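Local coordinates for flavodoxin (Bacillus cereus, PDB 6FSG), which binds flavin mononucleotide and, as flavodoxins do, probably serves as a low-potential electron donor to a number of redox enzymes, at residues 1-14 and 45-57. Sequence-based numbering, arbitrary orientation. Where two conformers were deposited one is given.
With FMN (flavin mononucleotide), chain B.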
loop_
_atom_site.group_PDB
_atom_site.type_symbol
_atom_site.label_atom_id
_atom_site.label_comp_id
_atom_site.label_asym_id
_atom_site.label_seq_id
_atom_site.Cartn_x
_atom_site.Cartn_y
_atom_site.Cartn_z
ATOM N N SER A 1 -6.175 17.036 2.567
ATOM C CA SER A 1 -6.906 15.784 2.744
ATOM C C SER A 1 -6.196 14.888 3.749
ATOM O O SER A 1 -5.022 15.101 4.063
ATOM C CB SER A 1 -7.029 15.069 1.406
ATOM O OG SER A 1 -7.763 15.870 0.499
ATOM N N LYS A 2 -6.922 13.899 4.262
ATOM C CA LYS A 2 -6.420 13.017 5.306
ATOM C C LYS A 2 -6.244 11.613 4.742
ATOM O O LYS A 2 -7.183 11.033 4.187
ATOM C CB LYS A 2 -7.350 12.998 6.521
ATOM C CG LYS A 2 -6.636 12.551 7.783
ATOM C CD LYS A 2 -7.477 12.665 9.053
ATOM C CE LYS A 2 -6.782 11.890 10.165
ATOM N NZ LYS A 2 -7.432 11.906 11.505
ATOM N N LEU A 3 -5.041 11.075 4.897
ATOM C CA LEU A 3 -4.651 9.835 4.253
ATOM C C LEU A 3 -4.174 8.822 5.282
ATOM O O LEU A 3 -3.720 9.172 6.371
ATOM C CB LEU A 3 -3.521 10.100 3.251
ATOM C CG LEU A 3 -3.788 11.253 2.282
ATOM C CD1 LEU A 3 -2.541 11.499 1.461
ATOM C CD2 LEU A 3 -4.989 11.020 1.371
ATOM N N VAL A 4 -4.274 7.549 4.913
ATOM C CA VAL A 4 -3.754 6.457 5.725
ATOM C C VAL A 4 -2.913 5.535 4.854
ATOM O O VAL A 4 -3.253 5.268 3.695
ATOM C CB VAL A 4 -4.886 5.685 6.446
ATOM C CG1 VAL A 4 -5.810 4.972 5.459
ATOM C CG2 VAL A 4 -4.302 4.707 7.487
ATOM N N MET A 5 -1.810 5.055 5.423
ATOM C CA MET A 5 -0.965 4.043 4.807
ATOM C C MET A 5 -0.829 2.888 5.789
ATOM O O MET A 5 -0.469 3.097 6.950
ATOM C CB MET A 5 0.432 4.600 4.487
ATOM C CG MET A 5 1.385 3.588 3.862
ATOM S SD MET A 5 3.075 4.163 3.626
ATOM C CE MET A 5 2.880 5.300 2.257
ATOM N N ILE A 6 -1.081 1.672 5.321
ATOM C CA ILE A 6 -0.868 0.478 6.128
ATOM C C ILE A 6 0.089 -0.427 5.380
ATOM O O ILE A 6 -0.195 -0.846 4.251
ATOM C CB ILE A 6 -2.179 -0.246 6.464
ATOM C CG1 ILE A 6 -3.056 0.688 7.296
ATOM C CG2 ILE A 6 -1.887 -1.556 7.196
ATOM C CD1 ILE A 6 -4.432 0.176 7.522
ATOM N N PHE A 7 1.213 -0.739 6.007
ATOM C CA PHE A 7 2.260 -1.521 5.359
ATOM C C PHE A 7 2.659 -2.732 6.197
ATOM O O PHE A 7 2.504 -2.758 7.425
ATOM C CB PHE A 7 3.517 -0.681 5.036
ATOM C CG PHE A 7 4.362 -0.410 6.236
ATOM C CD1 PHE A 7 4.078 0.659 7.074
ATOM C CD2 PHE A 7 5.408 -1.256 6.564
ATOM C CE1 PHE A 7 4.837 0.887 8.220
ATOM C CE2 PHE A 7 6.170 -1.032 7.691
ATOM C CZ PHE A 7 5.888 0.039 8.523
ATOM N N ALA A 8 3.190 -3.734 5.493
ATOM C CA ALA A 8 3.805 -4.905 6.099
ATOM C C ALA A 8 5.244 -5.012 5.624
ATOM O O ALA A 8 5.516 -4.868 4.427
ATOM C CB ALA A 8 3.075 -6.174 5.680
ATOM N N SER A 9 6.159 -5.265 6.558
ATOM C CA SER A 9 7.567 -5.447 6.221
ATOM C C SER A 9 8.218 -6.365 7.248
ATOM O O SER A 9 8.166 -6.094 8.454
ATOM C CB SER A 9 8.308 -4.107 6.171
ATOM O OG SER A 9 9.600 -4.244 5.605
ATOM N N MET A 10 8.810 -7.452 6.752
ATOM C CA MET A 10 9.527 -8.433 7.552
ATOM C C MET A 10 11.003 -8.080 7.670
ATOM O O MET A 10 11.545 -8.024 8.781
ATOM C CB MET A 10 9.383 -9.807 6.883
ATOM C CG MET A 10 10.052 -10.956 7.618
ATOM S SD MET A 10 9.428 -11.157 9.293
ATOM C CE MET A 10 7.763 -11.741 8.997
ATOM N N SER A 11 11.658 -7.843 6.529
ATOM C CA SER A 11 13.094 -7.602 6.473
ATOM C C SER A 11 13.453 -6.135 6.260
ATOM O O SER A 11 14.641 -5.805 6.289
ATOM C CB SER A 11 13.759 -8.466 5.382
ATOM O OG SER A 11 13.661 -7.896 4.079
ATOM N N GLY A 12 12.471 -5.259 6.040
ATOM C CA GLY A 12 12.707 -3.829 5.965
ATOM C C GLY A 12 12.542 -3.190 4.602
ATOM O O GLY A 12 12.499 -1.958 4.524
ATOM N N ASN A 13 12.451 -3.971 3.523
ATOM C CA ASN A 13 12.430 -3.380 2.185
ATOM C C ASN A 13 11.132 -2.620 1.904
ATOM O O ASN A 13 11.166 -1.493 1.395
ATOM C CB ASN A 13 12.639 -4.470 1.138
ATOM C CG ASN A 13 13.987 -5.113 1.238
ATOM O OD1 ASN A 13 14.981 -4.465 1.545
ATOM N ND2 ASN A 13 14.037 -6.398 0.954
ATOM N N THR A 14 9.974 -3.235 2.177
ATOM C CA THR A 14 8.699 -2.533 2.008
ATOM C C THR A 14 8.591 -1.353 2.966
ATOM O O THR A 14 8.007 -0.322 2.613
ATOM C CB THR A 14 7.527 -3.514 2.179
ATOM O OG1 THR A 14 7.675 -4.612 1.269
ATOM C CG2 THR A 14 6.176 -2.869 1.897
ATOM N N ILE A 45 -10.992 1.270 9.807
ATOM C CA ILE A 45 -10.425 2.616 9.812
ATOM C C ILE A 45 -10.288 3.168 8.397
ATOM O O ILE A 45 -10.307 4.389 8.200
ATOM C CB ILE A 45 -9.113 2.746 10.620
ATOM C CG1 ILE A 45 -7.926 2.105 9.904
ATOM C CG2 ILE A 45 -9.310 2.188 12.015
ATOM C CD1 ILE A 45 -6.622 2.271 10.669
ATOM N N LEU A 46 -10.165 2.294 7.391
ATOM C CA LEU A 46 -10.021 2.773 6.021
ATOM C C LEU A 46 -11.209 3.614 5.576
ATOM O O LEU A 46 -11.068 4.436 4.662
ATOM C CB LEU A 46 -9.857 1.615 5.043
ATOM C CG LEU A 46 -8.632 0.729 5.238
ATOM C CD1 LEU A 46 -8.544 -0.262 4.110
ATOM C CD2 LEU A 46 -7.330 1.518 5.344
ATOM N N GLU A 47 -12.378 3.421 6.191
ATOM C CA GLU A 47 -13.547 4.208 5.822
ATOM C C GLU A 47 -13.428 5.667 6.230
ATOM O O GLU A 47 -14.213 6.501 5.760
ATOM C CB GLU A 47 -14.787 3.603 6.479
ATOM C CG GLU A 47 -15.157 2.263 5.902
ATOM C CD GLU A 47 -16.390 1.656 6.531
ATOM O OE1 GLU A 47 -16.662 1.911 7.724
ATOM O OE2 GLU A 47 -17.084 0.904 5.824
ATOM N N GLN A 48 -12.479 5.997 7.092
ATOM C CA GLN A 48 -12.414 7.323 7.684
ATOM C C GLN A 48 -11.368 8.216 7.048
ATOM O O GLN A 48 -11.124 9.314 7.550
ATOM C CB GLN A 48 -12.192 7.183 9.182
ATOM C CG GLN A 48 -13.482 6.719 9.817
ATOM C CD GLN A 48 -13.284 5.979 11.098
ATOM O OE1 GLN A 48 -13.007 4.785 11.100
ATOM N NE2 GLN A 48 -13.437 6.677 12.204
ATOM N N TYR A 49 -10.786 7.791 5.928
ATOM C CA TYR A 49 -9.716 8.516 5.258
ATOM C C TYR A 49 -10.075 8.790 3.805
ATOM O O TYR A 49 -10.827 8.042 3.182
ATOM C CB TYR A 49 -8.425 7.709 5.345
ATOM C CG TYR A 49 -7.901 7.695 6.750
ATOM C CD1 TYR A 49 -7.076 8.709 7.208
ATOM C CD2 TYR A 49 -8.271 6.701 7.633
ATOM C CE1 TYR A 49 -6.610 8.711 8.501
ATOM C CE2 TYR A 49 -7.811 6.692 8.927
ATOM C CZ TYR A 49 -6.982 7.703 9.363
ATOM O OH TYR A 49 -6.511 7.716 10.660
ATOM N N ASP A 50 -9.521 9.882 3.267
ATOM C CA ASP A 50 -9.806 10.284 1.897
ATOM C C ASP A 50 -9.002 9.485 0.886
ATOM O O ASP A 50 -9.424 9.326 -0.264
ATOM C CB ASP A 50 -9.440 11.764 1.733
ATOM C CG ASP A 50 -10.219 12.679 2.678
ATOM O OD1 ASP A 50 -11.399 12.386 2.948
ATOM O OD2 ASP A 50 -9.664 13.704 3.145
ATOM N N GLY A 51 -7.832 9.027 1.286
ATOM C CA GLY A 51 -6.975 8.250 0.416
ATOM C C GLY A 51 -6.308 7.170 1.234
ATOM O O GLY A 51 -6.031 7.344 2.424
ATOM N N ILE A 52 -6.054 6.043 0.575
ATOM C CA ILE A 52 -5.576 4.825 1.212
ATOM C C ILE A 52 -4.408 4.280 0.407
ATOM O O ILE A 52 -4.537 4.066 -0.801
ATOM C CB ILE A 52 -6.688 3.757 1.248
ATOM C CG1 ILE A 52 -7.888 4.232 2.076
ATOM C CG2 ILE A 52 -6.118 2.455 1.753
ATOM C CD1 ILE A 52 -9.152 3.440 1.792
ATOM N N ILE A 53 -3.292 4.005 1.070
ATOM C CA ILE A 53 -2.158 3.359 0.417
ATOM C C ILE A 53 -1.798 2.114 1.216
ATOM O O ILE A 53 -1.584 2.193 2.428
ATOM C CB ILE A 53 -0.944 4.304 0.301
ATOM C CG1 ILE A 53 -1.308 5.606 -0.415
ATOM C CG2 ILE A 53 0.193 3.601 -0.422
ATOM C CD1 ILE A 53 -0.184 6.641 -0.441
ATOM N N LEU A 54 -1.736 0.969 0.544
ATOM C CA LEU A 54 -1.332 -0.277 1.185
ATOM C C LEU A 54 0.015 -0.729 0.637
ATOM O O LEU A 54 0.286 -0.591 -0.556
ATOM C CB LEU A 54 -2.372 -1.386 0.974
ATOM C CG LEU A 54 -3.809 -1.028 1.368
ATOM C CD1 LEU A 54 -4.757 -2.203 1.104
ATOM C CD2 LEU A 54 -3.919 -0.579 2.825
ATOM N N GLY A 55 0.858 -1.259 1.518
ATOM C CA GLY A 55 2.144 -1.786 1.112
ATOM C C GLY A 55 2.341 -3.191 1.644
ATOM O O GLY A 55 2.097 -3.441 2.830
ATOM N N ALA A 56 2.803 -4.119 0.806
ATOM C CA ALA A 56 2.974 -5.487 1.282
ATOM C C ALA A 56 3.985 -6.247 0.439
ATOM O O ALA A 56 3.942 -6.187 -0.795
ATOM C CB ALA A 56 1.651 -6.275 1.284
ATOM N N TYR A 57 4.866 -6.988 1.118
ATOM C CA TYR A 57 5.651 -8.031 0.468
ATOM C C TYR A 57 4.752 -9.231 0.149
ATOM O O TYR A 57 3.628 -9.336 0.634
ATOM C CB TYR A 57 6.830 -8.449 1.357
ATOM C CG TYR A 57 6.459 -8.987 2.733
ATOM C CD1 TYR A 57 6.298 -8.131 3.813
ATOM C CD2 TYR A 57 6.285 -10.356 2.959
ATOM C CE1 TYR A 57 5.965 -8.608 5.072
ATOM C CE2 TYR A 57 5.948 -10.850 4.238
ATOM C CZ TYR A 57 5.789 -9.962 5.285
ATOM O OH TYR A 57 5.444 -10.419 6.548
HETATM N N1 FMN B . 8.298 -12.715 -3.230
HETATM C C2 FMN B . 7.503 -12.724 -4.335
HETATM O O2 FMN B . 7.591 -11.747 -5.074
HETATM N N3 FMN B . 6.614 -13.770 -4.547
HETATM C C4 FMN B . 6.464 -14.801 -3.637
HETATM O O4 FMN B . 5.631 -15.703 -3.887
HETATM C C4A FMN B . 7.289 -14.767 -2.486
HETATM N N5 FMN B . 7.242 -15.740 -1.499
HETATM C C5A FMN B . 8.065 -15.665 -0.381
HETATM C C6 FMN B . 8.054 -16.674 0.592
HETATM C C7 FMN B . 8.917 -16.634 1.691
HETATM C C7M FMN B . 8.875 -17.728 2.736
HETATM C C8 FMN B . 9.834 -15.577 1.771
HETATM C C8M FMN B . 10.812 -15.468 2.904
HETATM C C9 FMN B . 9.876 -14.597 0.784
HETATM C C9A FMN B . 9.001 -14.634 -0.287
HETATM N N10 FMN B . 9.038 -13.625 -1.227
HETATM C C10 FMN B . 8.203 -13.719 -2.318
HETATM C "C1'" FMN B . 10.064 -12.513 -1.169
HETATM C "C2'" FMN B . 9.767 -11.316 -0.276
HETATM O "O2'" FMN B . 8.528 -10.746 -0.608
HETATM C "C3'" FMN B . 10.904 -10.308 -0.503
HETATM O "O3'" FMN B . 12.043 -10.775 0.176
HETATM C "C4'" FMN B . 10.631 -8.878 -0.017
HETATM O "O4'" FMN B . 11.749 -8.029 -0.273
HETATM C "C5'" FMN B . 10.330 -8.820 1.473
HETATM O "O5'" FMN B . 9.913 -7.494 1.739
HETATM P P FMN B . 10.184 -6.967 3.202
HETATM O O1P FMN B . 9.391 -5.699 3.358
HETATM O O2P FMN B . 11.643 -6.664 3.319
HETATM O O3P FMN B . 9.762 -8.047 4.163
#
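Two neighbouring strands of the parallel flavodoxin sheet, 2-7 and 51-55, run side by side here, and the loop after the first cradles the FMN phosphate. Their short axes diverge by only 12°. The carbonyl of Val4 accepts from Ile53 N at 2.9 Å, Ile53 O accepts from Ile6 N, and the rungs continue through Gly55 N to Ile6 O and Ala8 N to Gly55 O. Before the second strand starts, Asp50 closes a two-point clasp on Lys2: Asp50 N donates to Lys2 O, while Asp50 OD2 takes Lys2 N at 3.0 Å in a nearly straight bond that reaches the anti side of the carboxylate from 33° out of its plane.

One side of this pair bears Val4, Ile6, Ile52 and Leu54. Val4 presses CB onto one face of the Tyr49 ring, a CH-pi contact 3.6 Å from the centroid, and its CG1 meets Leu46 CD2; the extended Lys2 chain passes obliquely by the same ring, bringing Lys2 CE to Tyr49 CE1. The Tyr49 hydroxyl is bonded to Glu33 of strand 31-36. On the reverse side, with Met5, Ile53 and Phe7, lies helix 13-26. Strand, phosphate loop and helix make up the first beta-alpha unit of this doubly wound fold, strand order 2-1-3-4-5, with Gly12 as N-cap.

Around the phosphate, O1P is gripped by Thr14 N, Thr14 OG1 and Ser9 OG, the last at 2.7 Å with OG anti to the backbone N (chi1 -169°). O3P accepts from the backbone N of Met10 and Ser11, and also sits over one face of the Tyr57 ring. That ring turns its edge to Ser9 N, and Tyr57 CE1 packs 3.8 Å from Ala8 CB. Ala8 O, buried beside Tyr57 CD1, finds no hydrogen-bond partner.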